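DITP/XTP pyrophosphatase (Staphylococcus aureus, PDB 4BNQ) probably hydrolyses non-canonical purine nucleoside triphosphates such as XTP, dITP and ITP to their monophosphates and diphosphate, clearing them from the nucleotide pool. Local coordinates at residues A[48-53]-A[128-133]; A[15-20]-A[180-185]. One frame throughout, in Å; residues are numbered along the deposited sequence.

Contact 1 of 2, residues A[48-53]-A[128-133]; sequences NAILKS and TKVFKG. With PO4 (phosphate ion), chain C.
Helix 45-60 packs on strand 126-139 of the antiparallel sheet of this HAM1-family fold, and Ile50, Thr128 and Val130 carry the contact. The N-to-C directions of the two short segments make 137°, and their axes come within 9.5 Å. Ile50 CG1 lies over both strand residues. It meets Val130 CG1 at 3.8 Å and Thr128 CG2 at 4.1 Å. Thr128 and Val130 alternate with Lys129, which points away from the helix and salt-bridges Glu190 of the second subunit. In Thr128 the methyl CG2 stands opposite the backbone N (OG1 chi1 -65°). It faces Ile50 and Ser53, and OG1 bonds to Glu54 and Ser122. The buried Ser53 OG also bonds to Ser122, so a small polar cluster borders the apolar patch. Another face of the helix serves the predicted active site. There Lys52 NZ salt-bridges Asp68, the predicted proton acceptor and magnesium ligand, and also bonds to the carbonyl of Asp67. A phosphate ion, probably from the crystallisation liquor, is bound by Ser8, Asn9 and Lys13. Lys52 NZ also points at it, but the modelled distance is doubtfully short. On the strand side, Ile50 CD1 ends 4.0 Å from Val130 CG1.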
loop_
_atom_site.group_PDB
_atom_site.type_symbol
_atom_site.label_atom_id
_atom_site.label_comp_id
_atom_site.label_asym_id
_atom_site.label_seq_id
_atom_site.Cartn_x
_atom_site.Cartn_y
_atom_site.Cartn_z
ATOM N N ASN A 48 16.107 13.362 0.988
ATOM C CA ASN A 48 15.662 14.565 0.293
ATOM C C ASN A 48 14.355 15.116 0.874
ATOM O O ASN A 48 14.206 16.325 1.025
ATOM C CB ASN A 48 15.553 14.313 -1.208
ATOM C CG ASN A 48 16.903 14.301 -1.879
ATOM O OD1 ASN A 48 17.837 14.953 -1.411
ATOM N ND2 ASN A 48 17.019 13.561 -2.977
ATOM N N ALA A 49 13.422 14.223 1.210
ATOM C CA ALA A 49 12.155 14.632 1.821
ATOM C C ALA A 49 12.362 15.289 3.199
ATOM O O ALA A 49 11.770 16.320 3.496
ATOM C CB ALA A 49 11.216 13.441 1.936
ATOM N N ILE A 50 13.201 14.683 4.029
ATOM C CA ILE A 50 13.524 15.231 5.338
ATOM C C ILE A 50 14.123 16.636 5.230
ATOM O O ILE A 50 13.779 17.535 6.002
ATOM C CB ILE A 50 14.511 14.313 6.090
ATOM C CG1 ILE A 50 13.814 13.007 6.496
ATOM C CG2 ILE A 50 15.082 15.026 7.315
ATOM C CD1 ILE A 50 14.720 12.018 7.225
ATOM N N LEU A 51 15.014 16.835 4.270
ATOM C CA LEU A 51 15.636 18.140 4.113
ATOM C C LEU A 51 14.556 19.174 3.789
ATOM O O LEU A 51 14.563 20.284 4.319
ATOM C CB LEU A 51 16.727 18.108 3.020
ATOM C CG LEU A 51 18.040 17.359 3.306
ATOM C CD1 LEU A 51 18.810 17.109 2.007
ATOM C CD2 LEU A 51 18.918 18.138 4.273
ATOM N N LYS A 52 13.607 18.815 2.937
ATOM C CA LYS A 52 12.584 19.791 2.568
ATOM C C LYS A 52 11.623 20.092 3.712
ATOM O O LYS A 52 11.357 21.261 3.991
ATOM C CB LYS A 52 11.861 19.394 1.269
ATOM C CG LYS A 52 12.762 19.545 0.009
ATOM C CD LYS A 52 12.094 19.043 -1.280
ATOM C CE LYS A 52 11.953 17.528 -1.282
ATOM N NZ LYS A 52 11.620 16.998 -2.631
ATOM N N SER A 53 11.125 19.055 4.393
ATOM C CA SER A 53 10.140 19.279 5.454
ATOM C C SER A 53 10.747 20.019 6.640
ATOM O O SER A 53 10.131 20.944 7.180
ATOM C CB SER A 53 9.504 17.968 5.927
ATOM O OG SER A 53 10.492 17.118 6.455
ATOM N N THR A 128 11.166 14.358 13.180
ATOM C CA THR A 128 10.688 14.130 11.830
ATOM C C THR A 128 10.308 12.672 11.612
ATOM O O THR A 128 11.017 11.763 12.054
ATOM C CB THR A 128 11.724 14.544 10.804
ATOM O OG1 THR A 128 11.921 15.965 10.898
ATOM C CG2 THR A 128 11.248 14.183 9.407
ATOM N N LYS A 129 9.184 12.447 10.934
ATOM C CA LYS A 129 8.746 11.089 10.644
ATOM C C LYS A 129 8.532 10.875 9.129
ATOM O O LYS A 129 8.022 11.765 8.434
ATOM C CB LYS A 129 7.492 10.769 11.469
ATOM C CG LYS A 129 7.132 9.295 11.472
ATOM C CD LYS A 129 8.362 8.387 11.650
ATOM C CE LYS A 129 8.036 6.933 11.253
ATOM N NZ LYS A 129 6.880 6.354 12.008
ATOM N N VAL A 130 8.949 9.711 8.621
ATOM C CA VAL A 130 8.876 9.410 7.186
ATOM C C VAL A 130 7.973 8.219 6.864
ATOM O O VAL A 130 7.888 7.269 7.645
ATOM C CB VAL A 130 10.274 9.125 6.590
ATOM C CG1 VAL A 130 11.147 10.345 6.717
ATOM C CG2 VAL A 130 10.920 7.926 7.290
ATOM N N PHE A 131 7.316 8.270 5.702
ATOM C CA PHE A 131 6.427 7.197 5.253
ATOM C C PHE A 131 6.612 6.906 3.762
ATOM O O PHE A 131 6.621 7.828 2.942
ATOM C CB PHE A 131 4.974 7.585 5.496
ATOM C CG PHE A 131 4.702 8.082 6.884
ATOM C CD1 PHE A 131 4.913 9.412 7.220
ATOM C CD2 PHE A 131 4.228 7.226 7.855
ATOM C CE1 PHE A 131 4.646 9.870 8.498
ATOM C CE2 PHE A 131 3.971 7.687 9.138
ATOM C CZ PHE A 131 4.175 8.997 9.458
ATOM N N LYS A 132 6.738 5.629 3.407
ATOM C CA LYS A 132 7.033 5.248 2.025
ATOM C C LYS A 132 5.875 4.523 1.339
ATOM O O LYS A 132 5.308 3.586 1.897
ATOM C CB LYS A 132 8.294 4.380 1.976
ATOM C CG LYS A 132 8.617 3.827 0.605
ATOM C CD LYS A 132 10.121 3.593 0.402
ATOM C CE LYS A 132 10.668 2.458 1.259
ATOM N NZ LYS A 132 12.118 2.197 0.968
ATOM N N GLY A 133 5.527 4.962 0.130
ATOM C CA GLY A 133 4.554 4.259 -0.694
ATOM C C GLY A 133 5.158 3.860 -2.037
ATOM O O GLY A 133 6.087 4.521 -2.533
HETATM P P PO4 C . 9.740 18.990 -4.957
HETATM O O1 PO4 C . 8.651 18.291 -4.141
HETATM O O2 PO4 C . 9.641 18.562 -6.403
HETATM O O3 PO4 C . 11.096 18.574 -4.415
HETATM O O4 PO4 C . 9.595 20.482 -4.852
#

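Contact 2 of 2, residues A[15-20]-A[180-185]; sequences NDFKVI and NAINLL
Ile182 of helix 177-191 reaches Phe17 and Ile20 of helix 11-20 in a small, fully apolar and buried contact between two helices. No hydrogen bond crosses it. The tight part is made by the two branches of Ile182, which divide most of the contact. The ethyl branch goes to the phenylalanine. Ile182 CD1 comes to 3.6 Å from Phe17 CE1, at the ring edge and near the ring plane. Ile182 CG1 follows at 3.8 Å from Phe17 CE1, also at the edge and in plane. The isoleucine therefore abuts the rim of the ring and does not lie over a face. The methyl branch goes to Ile20, where Ile182 CG2 and Ile20 CG2 meet at 3.5 Å. In Ile182 a chi1 of -69° sets the two branches apart, and a chi2 of -67° bends the ethyl toward the ring. The backbones stay well apart, since the nearest CA atoms, those of Ile20 and Ile182, are 8.0 Å from each other.

The outer side of helix 11-20 is looser. Asn15 and Lys18 are exposed and turned from helix 177-191. Lys18 NZ bonds to Asn15 OD1 at 3.2 Å, in the carbonyl plane. Asp16 instead salt-bridges Lys172 and Arg178, two predicted substrate-binding residues, so this helix also borders the predicted nucleotide site. Beneath the contact, Phe17 and Ile182 both rest on Ile119 of strand 112-123. Farther along helix 177-191, Leu184 and Leu185 pack on Phe131 of strand 126-139, and Leu184 also touches Asn183 of the second subunit.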
loop_
_atom_site.group_PDB
_atom_site.type_symbol
_atom_site.label_atom_id
_atom_site.label_comp_id
_atom_site.label_asym_id
_atom_site.label_seq_id
_atom_site.Cartn_x
_atom_site.Cartn_y
_atom_site.Cartn_z
ATOM N N ASN A 15 -1.502 19.198 -6.684
ATOM C CA ASN A 15 -2.765 18.736 -7.237
ATOM C C ASN A 15 -3.151 17.352 -6.731
ATOM O O ASN A 15 -4.293 17.134 -6.343
ATOM C CB ASN A 15 -2.719 18.751 -8.764
ATOM C CG ASN A 15 -2.495 20.149 -9.321
ATOM O OD1 ASN A 15 -2.913 21.149 -8.711
ATOM N ND2 ASN A 15 -1.827 20.233 -10.476
ATOM N N ASP A 16 -2.204 16.417 -6.728
ATOM C CA ASP A 16 -2.491 15.068 -6.244
ATOM C C ASP A 16 -2.873 15.121 -4.791
ATOM O O ASP A 16 -3.748 14.391 -4.342
ATOM C CB ASP A 16 -1.260 14.170 -6.332
ATOM C CG ASP A 16 -0.978 13.685 -7.724
ATOM O OD1 ASP A 16 -1.712 14.066 -8.657
ATOM O OD2 ASP A 16 0.001 12.921 -7.883
ATOM N N PHE A 17 -2.180 15.964 -4.039
ATOM C CA PHE A 17 -2.421 16.021 -2.612
ATOM C C PHE A 17 -3.810 16.568 -2.326
ATOM O O PHE A 17 -4.431 16.188 -1.336
ATOM C CB PHE A 17 -1.349 16.851 -1.908
ATOM C CG PHE A 17 -0.070 16.099 -1.671
ATOM C CD1 PHE A 17 -0.055 14.968 -0.863
ATOM C CD2 PHE A 17 1.111 16.498 -2.271
ATOM C CE1 PHE A 17 1.131 14.252 -0.650
ATOM C CE2 PHE A 17 2.298 15.787 -2.065
ATOM C CZ PHE A 17 2.301 14.667 -1.248
ATOM N N LYS A 18 -4.299 17.444 -3.202
ATOM C CA LYS A 18 -5.628 18.023 -3.016
ATOM C C LYS A 18 -6.710 16.957 -3.196
ATOM O O LYS A 18 -7.674 16.924 -2.434
ATOM C CB LYS A 18 -5.858 19.233 -3.932
ATOM C CG LYS A 18 -5.155 20.492 -3.423
ATOM C CD LYS A 18 -5.346 21.698 -4.347
ATOM C CE LYS A 18 -4.747 21.436 -5.708
ATOM N NZ LYS A 18 -4.831 22.617 -6.625
ATOM N N VAL A 19 -6.521 16.084 -4.188
ATOM C CA VAL A 19 -7.383 14.919 -4.389
ATOM C C VAL A 19 -7.394 13.997 -3.168
ATOM O O VAL A 19 -8.449 13.555 -2.722
ATOM C CB VAL A 19 -6.932 14.100 -5.606
ATOM C CG1 VAL A 19 -7.770 12.795 -5.724
ATOM C CG2 VAL A 19 -7.026 14.948 -6.878
ATOM N N ILE A 20 -6.211 13.748 -2.617
ATOM C CA ILE A 20 -6.013 12.801 -1.517
ATOM C C ILE A 20 -6.422 13.344 -0.141
ATOM O O ILE A 20 -6.706 12.575 0.765
ATOM C CB ILE A 20 -4.529 12.352 -1.490
ATOM C CG1 ILE A 20 -4.256 11.364 -2.620
ATOM C CG2 ILE A 20 -4.150 11.678 -0.191
ATOM C CD1 ILE A 20 -2.767 11.283 -2.944
ATOM N N ASN A 180 -0.419 5.692 -1.426
ATOM C CA ASN A 180 -0.016 4.648 -0.484
ATOM C C ASN A 180 0.804 5.191 0.677
ATOM O O ASN A 180 0.637 4.748 1.803
ATOM C CB ASN A 180 0.757 3.523 -1.185
ATOM C CG ASN A 180 -0.148 2.620 -1.981
ATOM O OD1 ASN A 180 -1.345 2.545 -1.717
ATOM N ND2 ASN A 180 0.411 1.937 -2.972
ATOM N N ALA A 181 1.693 6.141 0.396
ATOM C CA ALA A 181 2.475 6.778 1.443
ATOM C C ALA A 181 1.583 7.559 2.386
ATOM O O ALA A 181 1.792 7.550 3.595
ATOM C CB ALA A 181 3.492 7.713 0.837
ATOM N N ILE A 182 0.615 8.275 1.826
ATOM C CA ILE A 182 -0.253 9.114 2.630
ATOM C C ILE A 182 -1.158 8.258 3.525
ATOM O O ILE A 182 -1.507 8.690 4.620
ATOM C CB ILE A 182 -1.104 10.059 1.760
ATOM C CG1 ILE A 182 -0.224 11.111 1.105
ATOM C CG2 ILE A 182 -2.157 10.776 2.601
ATOM C CD1 ILE A 182 0.397 12.101 2.087
ATOM N N ASN A 183 -1.507 7.047 3.076
ATOM C CA ASN A 183 -2.335 6.133 3.888
ATOM C C ASN A 183 -1.632 5.776 5.186
ATOM O O ASN A 183 -2.260 5.720 6.247
ATOM C CB ASN A 183 -2.704 4.848 3.128
ATOM C CG ASN A 183 -3.806 5.061 2.100
ATOM O OD1 ASN A 183 -4.569 6.034 2.172
ATOM N ND2 ASN A 183 -3.902 4.138 1.140
ATOM N N LEU A 184 -0.324 5.553 5.094
ATOM C CA LEU A 184 0.497 5.324 6.276
ATOM C C LEU A 184 0.542 6.587 7.135
ATOM O O LEU A 184 0.511 6.506 8.370
ATOM C CB LEU A 184 1.916 4.886 5.895
ATOM C CG LEU A 184 2.083 3.534 5.186
ATOM C CD1 LEU A 184 3.473 3.430 4.527
ATOM C CD2 LEU A 184 1.867 2.384 6.165
ATOM N N LEU A 185 0.587 7.755 6.494
ATOM C CA LEU A 185 0.582 9.021 7.242
ATOM C C LEU A 185 -0.733 9.201 7.983
ATOM O O LEU A 185 -0.739 9.489 9.179
ATOM C CB LEU A 185 0.797 10.226 6.322
ATOM C CG LEU A 185 0.603 11.599 6.992
ATOM C CD1 LEU A 185 1.683 11.813 8.049
ATOM C CD2 LEU A 185 0.634 12.749 5.969
#

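Contacts 1 and 2 have centres 14 Å apart and lie on opposite faces of the antiparallel sheet. Strand 126-139 takes helix 45-60 on one face and helix 177-191 on the other. Along the chain, contact 1 is nested within the span closed by contact 2: the order is 15-20, 48-53, 128-133, 180-185. The two meet directly, as Lys132 O lies 3.2 Å from Leu184 CD1 and Gly133 N lies 3.5 Å from Ala181 CB. Strand 112-123 is a second shared element, touched by side chains of both contacts. Each contact also lies beside the predicted nucleotide site.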